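Local coordinates for protein catalase A (Saccharomyces cerevisiae, PDB 1A4E) that catalyses the breakdown of hydrogen peroxide to water and oxygen at a heme iron, probably protecting yeast cells from peroxide made by peroxisomal oxidases, at residues F94-G99 with V107-G112; R111-K116 with R193-Y198; F134-P139 with D331-A336. One frame throughout, in Å; residues are numbered along the deposited sequence.

In the fold
All three contacts are buried around the heme, and they differ mainly in chemistry. Interactions 1 and 2 share R111 and G112 at the start of strand 112-119. The first pairs this strand with its neighbour 87-95 and is dominated by backbone hydrogen bonds and one gripped carboxylate. The second has no hydrogen bond across it and packs M195 and G197 against F113 and the R111 chain. They touch where the F94 ring meets M195 and F113. Interaction 3, its centre about 18 and 19 Å from theirs, joins a loop to helix 332-348 by apolar packing and also lies against other subunits. It touches interaction 1 where F135 meets P110; interactions 2 and 3 do not touch but both reach the heme.

Interaction 1 of 3, residues F94-G99 with V107-G112; sequences FSTVGG and VRDPRG
S95 and G112 form an antiparallel hydrogen-bonded pair, G112 N giving to S95 O at 2.8 Å and S95 N to G112 O at 3.3 Å, and the chains stay close as far as T96 and R111 (CA-CA 4.7 Å). S95 O also receives a CA-H...O contact from R111. Next to this pair D109 binds the 97-98 backbone: its OD2 accepts from V97 N at 3.0 Å and from G98 N at 3.1 Å, both from the same face of the carboxylate. A water donates to that oxygen and makes a weak link to G99 N, so the turn at 97-99 gathers round one atom. This is the edge of the catalase barrel that borders the distal heme pocket; S95 OG is hydrogen-bonded to the active-site H56. V97 sends CG2 across P110 at about a right angle, 3.9 Å from P110 CB. T96 and R111 run side by side, with T96 CG2 over one face of the guanidinium, offset toward its rim near NE. Bends at chi2 and chi3 (-59° and 105°) fold the arginine back onto its own loop, where R111 NH2 donates to V107 O at 2.7 Å and to D109 O at 2.9 Å.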
# COMPACT_ATOMS: atom_id res chain seq x y z
N PHE B 94 -3.41 18.14 -19.12
CA PHE B 94 -2.27 19.00 -19.41
C PHE B 94 -1.43 19.11 -18.15
O PHE B 94 -1.99 19.07 -17.06
CB PHE B 94 -2.73 20.37 -19.78
CG PHE B 94 -3.60 20.46 -21.01
CD1 PHE B 94 -3.03 20.30 -22.28
CD2 PHE B 94 -4.95 20.76 -20.87
CE1 PHE B 94 -3.82 20.44 -23.41
CE2 PHE B 94 -5.73 20.90 -22.02
CZ PHE B 94 -5.17 20.74 -23.28
N SER B 95 -0.12 19.31 -18.23
CA SER B 95 0.71 19.35 -17.03
C SER B 95 2.08 19.96 -17.24
O SER B 95 2.49 20.24 -18.36
CB SER B 95 0.91 17.93 -16.52
OG SER B 95 1.44 17.12 -17.55
N THR B 96 2.80 20.23 -16.14
CA THR B 96 4.21 20.61 -16.25
C THR B 96 5.03 19.33 -16.04
O THR B 96 4.46 18.23 -16.01
CB THR B 96 4.51 21.69 -15.18
OG1 THR B 96 4.11 21.16 -13.93
CG2 THR B 96 3.77 23.00 -15.45
N VAL B 97 6.36 19.37 -15.94
CA VAL B 97 7.14 18.14 -15.79
C VAL B 97 7.85 17.98 -14.45
O VAL B 97 7.59 17.01 -13.74
CB VAL B 97 8.19 18.03 -16.95
CG1 VAL B 97 8.98 16.73 -16.86
CG2 VAL B 97 7.48 18.00 -18.28
N GLY B 98 8.75 18.90 -14.06
CA GLY B 98 9.57 18.69 -12.88
C GLY B 98 8.97 19.06 -11.54
O GLY B 98 9.38 18.50 -10.52
N GLY B 99 8.00 19.98 -11.50
CA GLY B 99 7.46 20.47 -10.24
C GLY B 99 6.53 19.52 -9.51
O GLY B 99 5.89 18.66 -10.12
N VAL B 107 5.70 28.20 -15.06
CA VAL B 107 7.14 28.01 -14.89
C VAL B 107 7.72 27.56 -16.23
O VAL B 107 6.97 27.25 -17.16
CB VAL B 107 7.52 26.92 -13.83
CG1 VAL B 107 7.09 27.41 -12.46
CG2 VAL B 107 6.88 25.57 -14.18
N ARG B 108 9.04 27.52 -16.39
CA ARG B 108 9.62 27.01 -17.62
C ARG B 108 9.70 25.50 -17.46
O ARG B 108 10.21 24.98 -16.47
CB ARG B 108 11.01 27.61 -17.83
CG ARG B 108 11.87 26.90 -18.87
CD ARG B 108 13.03 27.78 -19.29
NE ARG B 108 12.51 28.66 -20.32
CZ ARG B 108 12.48 29.98 -20.21
NH1 ARG B 108 12.93 30.61 -19.14
NH2 ARG B 108 11.94 30.67 -21.18
N ASP B 109 9.14 24.83 -18.46
CA ASP B 109 9.11 23.38 -18.54
C ASP B 109 8.51 22.99 -19.88
O ASP B 109 7.87 23.82 -20.53
CB ASP B 109 8.22 22.76 -17.44
CG ASP B 109 8.94 21.97 -16.36
OD1 ASP B 109 10.14 21.70 -16.46
OD2 ASP B 109 8.27 21.60 -15.40
N PRO B 110 8.63 21.74 -20.34
CA PRO B 110 7.66 21.16 -21.25
C PRO B 110 6.30 21.07 -20.56
O PRO B 110 6.19 21.08 -19.33
CB PRO B 110 8.23 19.80 -21.62
CG PRO B 110 9.68 19.86 -21.21
CD PRO B 110 9.67 20.77 -20.00
N ARG B 111 5.27 21.06 -21.39
CA ARG B 111 3.94 20.81 -20.91
C ARG B 111 3.52 19.45 -21.46
O ARG B 111 3.81 19.12 -22.61
CB ARG B 111 2.92 21.82 -21.40
CG ARG B 111 3.06 23.29 -21.03
CD ARG B 111 3.04 23.56 -19.53
NE ARG B 111 4.41 23.85 -19.17
CZ ARG B 111 4.82 25.04 -18.76
NH1 ARG B 111 4.04 26.11 -18.60
NH2 ARG B 111 6.12 25.18 -18.62
N GLY B 112 2.85 18.65 -20.63
CA GLY B 112 2.27 17.40 -21.09
C GLY B 112 0.93 17.68 -21.75
O GLY B 112 0.25 18.66 -21.44
O HOH W 1 7.45 22.47 -12.84

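Interaction 2 of 3, residues R111-K116 with R193-Y198; sequences RGFATK and RSMHGY. With HEM (protoporphyrin IX containing Fe), chain I.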
# COMPACT_ATOMS: atom_id res chain seq x y z
N ARG B 111 5.27 21.06 -21.39
CA ARG B 111 3.94 20.81 -20.91
C ARG B 111 3.52 19.45 -21.46
O ARG B 111 3.81 19.12 -22.61
CB ARG B 111 2.92 21.82 -21.40
CG ARG B 111 3.06 23.29 -21.03
CD ARG B 111 3.04 23.56 -19.53
NE ARG B 111 4.41 23.85 -19.17
CZ ARG B 111 4.82 25.04 -18.76
NH1 ARG B 111 4.04 26.11 -18.60
NH2 ARG B 111 6.12 25.18 -18.62
N GLY B 112 2.85 18.65 -20.63
CA GLY B 112 2.27 17.40 -21.09
C GLY B 112 0.93 17.68 -21.75
O GLY B 112 0.25 18.66 -21.44
N PHE B 113 0.56 16.78 -22.65
CA PHE B 113 -0.67 16.86 -23.43
C PHE B 113 -1.02 15.39 -23.69
O PHE B 113 -0.69 14.80 -24.72
CB PHE B 113 -0.37 17.64 -24.73
CG PHE B 113 -1.57 18.10 -25.57
CD1 PHE B 113 -2.77 17.37 -25.63
CD2 PHE B 113 -1.45 19.28 -26.32
CE1 PHE B 113 -3.83 17.82 -26.43
CE2 PHE B 113 -2.51 19.72 -27.11
CZ PHE B 113 -3.70 18.99 -27.17
N ALA B 114 -1.66 14.81 -22.66
CA ALA B 114 -2.07 13.42 -22.67
C ALA B 114 -3.55 13.29 -22.96
O ALA B 114 -4.36 13.91 -22.27
CB ALA B 114 -1.78 12.79 -21.32
N THR B 115 -3.94 12.51 -23.97
CA THR B 115 -5.35 12.36 -24.30
C THR B 115 -5.74 10.88 -24.32
O THR B 115 -5.02 10.04 -24.86
CB THR B 115 -5.64 13.02 -25.67
OG1 THR B 115 -5.21 14.37 -25.57
CG2 THR B 115 -7.11 13.05 -26.05
N LYS B 116 -6.86 10.58 -23.66
CA LYS B 116 -7.43 9.25 -23.59
C LYS B 116 -8.67 9.23 -24.46
O LYS B 116 -9.56 10.05 -24.27
CB LYS B 116 -7.82 8.92 -22.16
CG LYS B 116 -8.46 7.55 -21.99
CD LYS B 116 -8.79 7.26 -20.53
CE LYS B 116 -7.55 7.33 -19.67
NZ LYS B 116 -6.63 6.29 -20.06
N ARG B 193 -4.37 26.29 -23.91
CA ARG B 193 -5.09 26.45 -25.16
C ARG B 193 -4.22 27.05 -26.26
O ARG B 193 -4.60 27.07 -27.42
CB ARG B 193 -6.28 27.35 -24.93
CG ARG B 193 -7.26 26.77 -23.93
CD ARG B 193 -8.02 27.85 -23.18
NE ARG B 193 -8.68 28.77 -24.08
CZ ARG B 193 -8.52 30.09 -24.00
NH1 ARG B 193 -7.74 30.66 -23.09
NH2 ARG B 193 -9.12 30.86 -24.89
N SER B 194 -3.02 27.51 -25.91
CA SER B 194 -2.15 28.20 -26.84
C SER B 194 -0.85 27.45 -27.12
O SER B 194 0.19 28.08 -27.33
CB SER B 194 -1.86 29.58 -26.27
OG SER B 194 -3.04 30.35 -26.11
N MET B 195 -0.90 26.11 -27.12
CA MET B 195 0.28 25.28 -27.39
C MET B 195 -0.07 24.06 -28.23
O MET B 195 -1.23 23.67 -28.34
CB MET B 195 0.93 24.80 -26.09
CG MET B 195 -0.02 24.08 -25.14
SD MET B 195 0.80 23.35 -23.69
CE MET B 195 -0.00 21.78 -23.74
N HIS B 196 0.95 23.48 -28.85
CA HIS B 196 0.76 22.28 -29.67
C HIS B 196 1.06 21.02 -28.88
O HIS B 196 1.66 21.08 -27.81
CB HIS B 196 1.69 22.30 -30.88
CG HIS B 196 1.48 23.47 -31.82
ND1 HIS B 196 0.33 24.01 -32.18
CD2 HIS B 196 2.48 24.16 -32.47
CE1 HIS B 196 0.57 24.99 -33.01
NE2 HIS B 196 1.87 25.07 -33.18
N GLY B 197 0.64 19.87 -29.39
CA GLY B 197 0.98 18.56 -28.86
C GLY B 197 1.72 17.82 -29.97
O GLY B 197 1.50 18.10 -31.15
N TYR B 198 2.65 16.91 -29.68
CA TYR B 198 3.38 16.17 -30.72
C TYR B 198 3.66 14.79 -30.18
O TYR B 198 3.99 14.67 -28.99
CB TYR B 198 4.76 16.74 -31.05
CG TYR B 198 4.83 18.21 -31.44
CD1 TYR B 198 4.82 19.17 -30.44
CD2 TYR B 198 4.93 18.58 -32.78
CE1 TYR B 198 4.90 20.52 -30.76
CE2 TYR B 198 5.01 19.94 -33.11
CZ TYR B 198 4.99 20.90 -32.10
OH TYR B 198 5.06 22.24 -32.40
CHA HEM I . 4.18 10.95 -17.28
CHB HEM I . 7.79 7.80 -17.57
CHC HEM I . 9.33 9.97 -21.55
CHD HEM I . 5.17 12.38 -21.77
C1A HEM I . 5.13 10.00 -16.93
C2A HEM I . 4.98 9.10 -15.80
C3A HEM I . 5.95 8.15 -15.93
C4A HEM I . 6.70 8.50 -17.11
CMA HEM I . 6.17 6.92 -15.08
CAA HEM I . 3.91 9.15 -14.73
CBA HEM I . 2.86 8.10 -15.04
CGA HEM I . 1.73 8.02 -14.04
O1A HEM I . 1.95 7.96 -12.84
O2A HEM I . 0.59 8.01 -14.50
C1B HEM I . 8.51 8.10 -18.71
C2B HEM I . 9.71 7.41 -19.10
C3B HEM I . 10.22 8.09 -20.18
C4B HEM I . 9.29 9.17 -20.43
CMB HEM I . 10.24 6.17 -18.38
CAB HEM I . 11.39 7.86 -20.93
CBB HEM I . 12.25 6.67 -20.93
C1C HEM I . 8.31 10.80 -21.98
C2C HEM I . 8.25 11.37 -23.31
C3C HEM I . 7.04 12.01 -23.41
C4C HEM I . 6.39 11.82 -22.12
CMC HEM I . 9.33 11.22 -24.37
CAC HEM I . 6.50 12.65 -24.51
CBC HEM I . 6.26 11.99 -25.77
C1D HEM I . 4.54 12.22 -20.55
C2D HEM I . 3.29 12.83 -20.19
C3D HEM I . 3.03 12.45 -18.92
C4D HEM I . 4.11 11.59 -18.50
CMD HEM I . 2.41 13.71 -21.06
CAD HEM I . 1.86 12.88 -18.06
CBD HEM I . 0.64 11.99 -18.18
CGD HEM I . -0.49 12.56 -17.33
O1D HEM I . -0.92 13.67 -17.58
O2D HEM I . -0.94 11.89 -16.41
NA HEM I . 6.17 9.61 -17.74
NB HEM I . 8.24 9.16 -19.54
NC HEM I . 7.15 11.04 -21.28
ND HEM I . 5.04 11.45 -19.52
FE HEM I . 6.67 10.35 -19.50
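Behind the strand that passes the edge of the heme, F113 fills the barrel interior, and the aliphatic start of R111 packs on M195 beside it. M195 carries one half of the contact. Its CG sits between the backbone N and the carbonyl carbon (chi1 54°), and the thioether crosses the R111 chain at about a right angle. M195 SD lies 3.5 Å from R111 CB and equally close to R111 CG. The methyl group packs against both residues, M195 CE lying 3.7 Å from R111 CB and 3.9 Å from F113 CD2. F113 supplies the other half: with CG anti to the backbone N (chi1 -168°), its ring reaches the 193-198 chain by the CD2-CE2 side. F113 CD2 is 3.6 Å from G197 CA, while H196 O lies farther off at the ring edge. No hydrogen bond crosses between the segments, and the M195 carbonyl is instead taken by W260. F94 closes the cluster, meeting F113 edge-to-face and touching M195. Along strand 112-119, G112 CA is 3.7 Å from the heme methyl CMD, and A114 CB is 3.9 Å from propionate oxygen O1D. F113, which also touches I219 on strand 212-221, points the other way, the arrangement of the heme-bordering strands of the catalase beta-barrel, whose alternate residues face the cofactor and the barrel interior.

Interaction 3 of 3, residues F134-P139 with D331-A336; sequences FFIRDP and DPVLQA. With HEM (protoporphyrin IX containing Fe), chain I.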
# COMPACT_ATOMS: atom_id res chain seq x y z
N PHE B 134 12.60 15.40 -27.37
CA PHE B 134 12.82 15.32 -25.94
C PHE B 134 14.32 15.30 -25.66
O PHE B 134 15.15 15.28 -26.57
CB PHE B 134 12.13 14.06 -25.41
CG PHE B 134 11.87 14.01 -23.90
CD1 PHE B 134 11.06 14.99 -23.29
CD2 PHE B 134 12.45 13.00 -23.14
CE1 PHE B 134 10.85 14.94 -21.91
CE2 PHE B 134 12.23 12.96 -21.76
CZ PHE B 134 11.43 13.92 -21.15
N PHE B 135 14.67 15.36 -24.38
CA PHE B 135 16.04 15.44 -23.90
C PHE B 135 16.90 14.20 -24.08
O PHE B 135 18.13 14.31 -24.11
CB PHE B 135 16.03 15.78 -22.42
CG PHE B 135 15.26 17.04 -22.05
CD1 PHE B 135 13.88 16.97 -21.80
CD2 PHE B 135 15.93 18.26 -21.92
CE1 PHE B 135 13.18 18.12 -21.41
CE2 PHE B 135 15.23 19.40 -21.53
CZ PHE B 135 13.86 19.33 -21.28
N ILE B 136 16.31 13.01 -24.20
CA ILE B 136 17.10 11.79 -24.24
C ILE B 136 16.68 10.84 -25.36
O ILE B 136 15.57 10.92 -25.89
CB ILE B 136 17.01 11.01 -22.87
CG1 ILE B 136 15.54 10.74 -22.53
CG2 ILE B 136 17.69 11.81 -21.76
CD1 ILE B 136 15.35 9.77 -21.35
N ARG B 137 17.59 9.94 -25.73
CA ARG B 137 17.31 8.87 -26.68
C ARG B 137 17.75 7.52 -26.09
O ARG B 137 17.69 6.48 -26.75
CB ARG B 137 18.02 9.16 -28.02
CG ARG B 137 19.54 9.24 -28.04
CD ARG B 137 19.95 9.52 -29.47
NE ARG B 137 21.39 9.47 -29.62
CZ ARG B 137 22.03 9.91 -30.71
NH1 ARG B 137 21.40 10.43 -31.76
NH2 ARG B 137 23.36 9.85 -30.74
N ASP B 138 18.19 7.53 -24.82
CA ASP B 138 18.49 6.33 -24.05
C ASP B 138 17.54 6.27 -22.87
O ASP B 138 17.51 7.19 -22.05
CB ASP B 138 19.90 6.34 -23.49
CG ASP B 138 20.94 6.00 -24.52
OD1 ASP B 138 21.01 4.84 -24.94
OD2 ASP B 138 21.70 6.88 -24.90
N PRO B 139 16.73 5.20 -22.73
CA PRO B 139 15.74 5.07 -21.67
C PRO B 139 16.29 5.05 -20.25
O PRO B 139 15.67 5.54 -19.31
CB PRO B 139 14.99 3.81 -22.06
CG PRO B 139 16.02 2.99 -22.80
CD PRO B 139 16.73 4.05 -23.63
N ASP B 331 11.95 2.87 -31.22
CA ASP B 331 12.54 4.00 -30.52
C ASP B 331 12.75 3.53 -29.07
O ASP B 331 11.76 3.20 -28.42
CB ASP B 331 11.57 5.19 -30.60
CG ASP B 331 11.93 6.47 -29.84
OD1 ASP B 331 12.44 6.45 -28.72
OD2 ASP B 331 11.65 7.54 -30.37
N PRO B 332 13.98 3.51 -28.54
CA PRO B 332 14.32 2.93 -27.24
C PRO B 332 13.62 3.59 -26.06
O PRO B 332 13.36 2.92 -25.05
CB PRO B 332 15.82 3.06 -27.13
CG PRO B 332 16.25 3.33 -28.54
CD PRO B 332 15.14 4.18 -29.10
N VAL B 333 13.33 4.89 -26.18
CA VAL B 333 12.62 5.63 -25.15
C VAL B 333 11.15 5.22 -25.14
O VAL B 333 10.63 4.93 -24.06
CB VAL B 333 12.79 7.14 -25.42
CG1 VAL B 333 12.09 8.00 -24.40
CG2 VAL B 333 14.27 7.46 -25.33
N LEU B 334 10.49 5.13 -26.30
CA LEU B 334 9.10 4.68 -26.39
C LEU B 334 8.94 3.24 -25.92
O LEU B 334 7.94 2.91 -25.28
CB LEU B 334 8.59 4.79 -27.83
CG LEU B 334 7.17 4.32 -28.15
CD1 LEU B 334 6.15 4.98 -27.22
CD2 LEU B 334 6.87 4.65 -29.60
N GLN B 335 9.92 2.40 -26.25
CA GLN B 335 9.93 1.01 -25.83
C GLN B 335 9.91 0.88 -24.31
O GLN B 335 9.12 0.10 -23.78
CB GLN B 335 11.17 0.33 -26.38
CG GLN B 335 11.18 0.11 -27.88
CD GLN B 335 10.43 -1.12 -28.34
OE1 GLN B 335 10.78 -2.23 -27.97
NE2 GLN B 335 9.39 -0.97 -29.15
N ALA B 336 10.73 1.67 -23.59
CA ALA B 336 10.73 1.65 -22.13
C ALA B 336 9.44 2.20 -21.52
O ALA B 336 8.99 1.73 -20.46
CB ALA B 336 11.87 2.49 -21.60
CHA HEM I . 4.18 10.95 -17.28
CHB HEM I . 7.79 7.80 -17.57
CHC HEM I . 9.33 9.97 -21.55
CHD HEM I . 5.17 12.38 -21.77
C1A HEM I . 5.13 10.00 -16.93
C2A HEM I . 4.98 9.10 -15.80
C3A HEM I . 5.95 8.15 -15.93
C4A HEM I . 6.70 8.50 -17.11
CMA HEM I . 6.17 6.92 -15.08
CAA HEM I . 3.91 9.15 -14.73
CBA HEM I . 2.86 8.10 -15.04
CGA HEM I . 1.73 8.02 -14.04
O1A HEM I . 1.95 7.96 -12.84
O2A HEM I . 0.59 8.01 -14.50
C1B HEM I . 8.51 8.10 -18.71
C2B HEM I . 9.71 7.41 -19.10
C3B HEM I . 10.22 8.09 -20.18
C4B HEM I . 9.29 9.17 -20.43
CMB HEM I . 10.24 6.17 -18.38
CAB HEM I . 11.39 7.86 -20.93
CBB HEM I . 12.25 6.67 -20.93
C1C HEM I . 8.31 10.80 -21.98
C2C HEM I . 8.25 11.37 -23.31
C3C HEM I . 7.04 12.01 -23.41
C4C HEM I . 6.39 11.82 -22.12
CMC HEM I . 9.33 11.22 -24.37
CAC HEM I . 6.50 12.65 -24.51
CBC HEM I . 6.26 11.99 -25.77
C1D HEM I . 4.54 12.22 -20.55
C2D HEM I . 3.29 12.83 -20.19
C3D HEM I . 3.03 12.45 -18.92
C4D HEM I . 4.11 11.59 -18.50
CMD HEM I . 2.41 13.71 -21.06
CAD HEM I . 1.86 12.88 -18.06
CBD HEM I . 0.64 11.99 -18.18
CGD HEM I . -0.49 12.56 -17.33
O1D HEM I . -0.92 13.67 -17.58
O2D HEM I . -0.94 11.89 -16.41
NA HEM I . 6.17 9.61 -17.74
NB HEM I . 8.24 9.16 -19.54
NC HEM I . 7.15 11.04 -21.28
ND HEM I . 5.04 11.45 -19.52
FE HEM I . 6.67 10.35 -19.50
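V333 wedges between R137 and the heme at the start of helix 332-348, the proximal helix of the catalase fold, which also carries the axial iron ligand Y341. From its CB the side chain splits two ways. CG1, anti to the backbone N (chi1 180°), runs to the heme vinyl group, with V333 CG1 3.5 Å from heme CAB and slightly farther from the vinyl end. The other branch, CG2, turns to the 134-139 loop and rests on its backbone: V333 CG2 is 3.6 Å from both R137 C and R137 CA and 3.7 Å from I136 O. One residue thus touches cofactor and loop at once. F134, which also lines the azide site, lies by the same cofactor; the heme methyl CMC sits over one face of its ring, and CD1 of F135 over the opposite face. The R137 side chain leaves the contact, making a hydrogen bond to A421 O, salt bridges to D281 and D428 and a cation-pi contact with W420. D331 occupies the N-cap, its OD1 accepting weak bonds from V333 N and L334 N, while D331 OD2 is held by H201. P332 then opens the first turn and crosses P139 obliquely, P139 CD lying 3.7 Å from P332 CB. T22, R24 and L42 of a neighbouring subunit pack on P139, P332 and A336, respectively, so this heme wall adjoins a tetramer interface. Toward the next helical turn, P139 CB meets A336 CB at 3.4 Å.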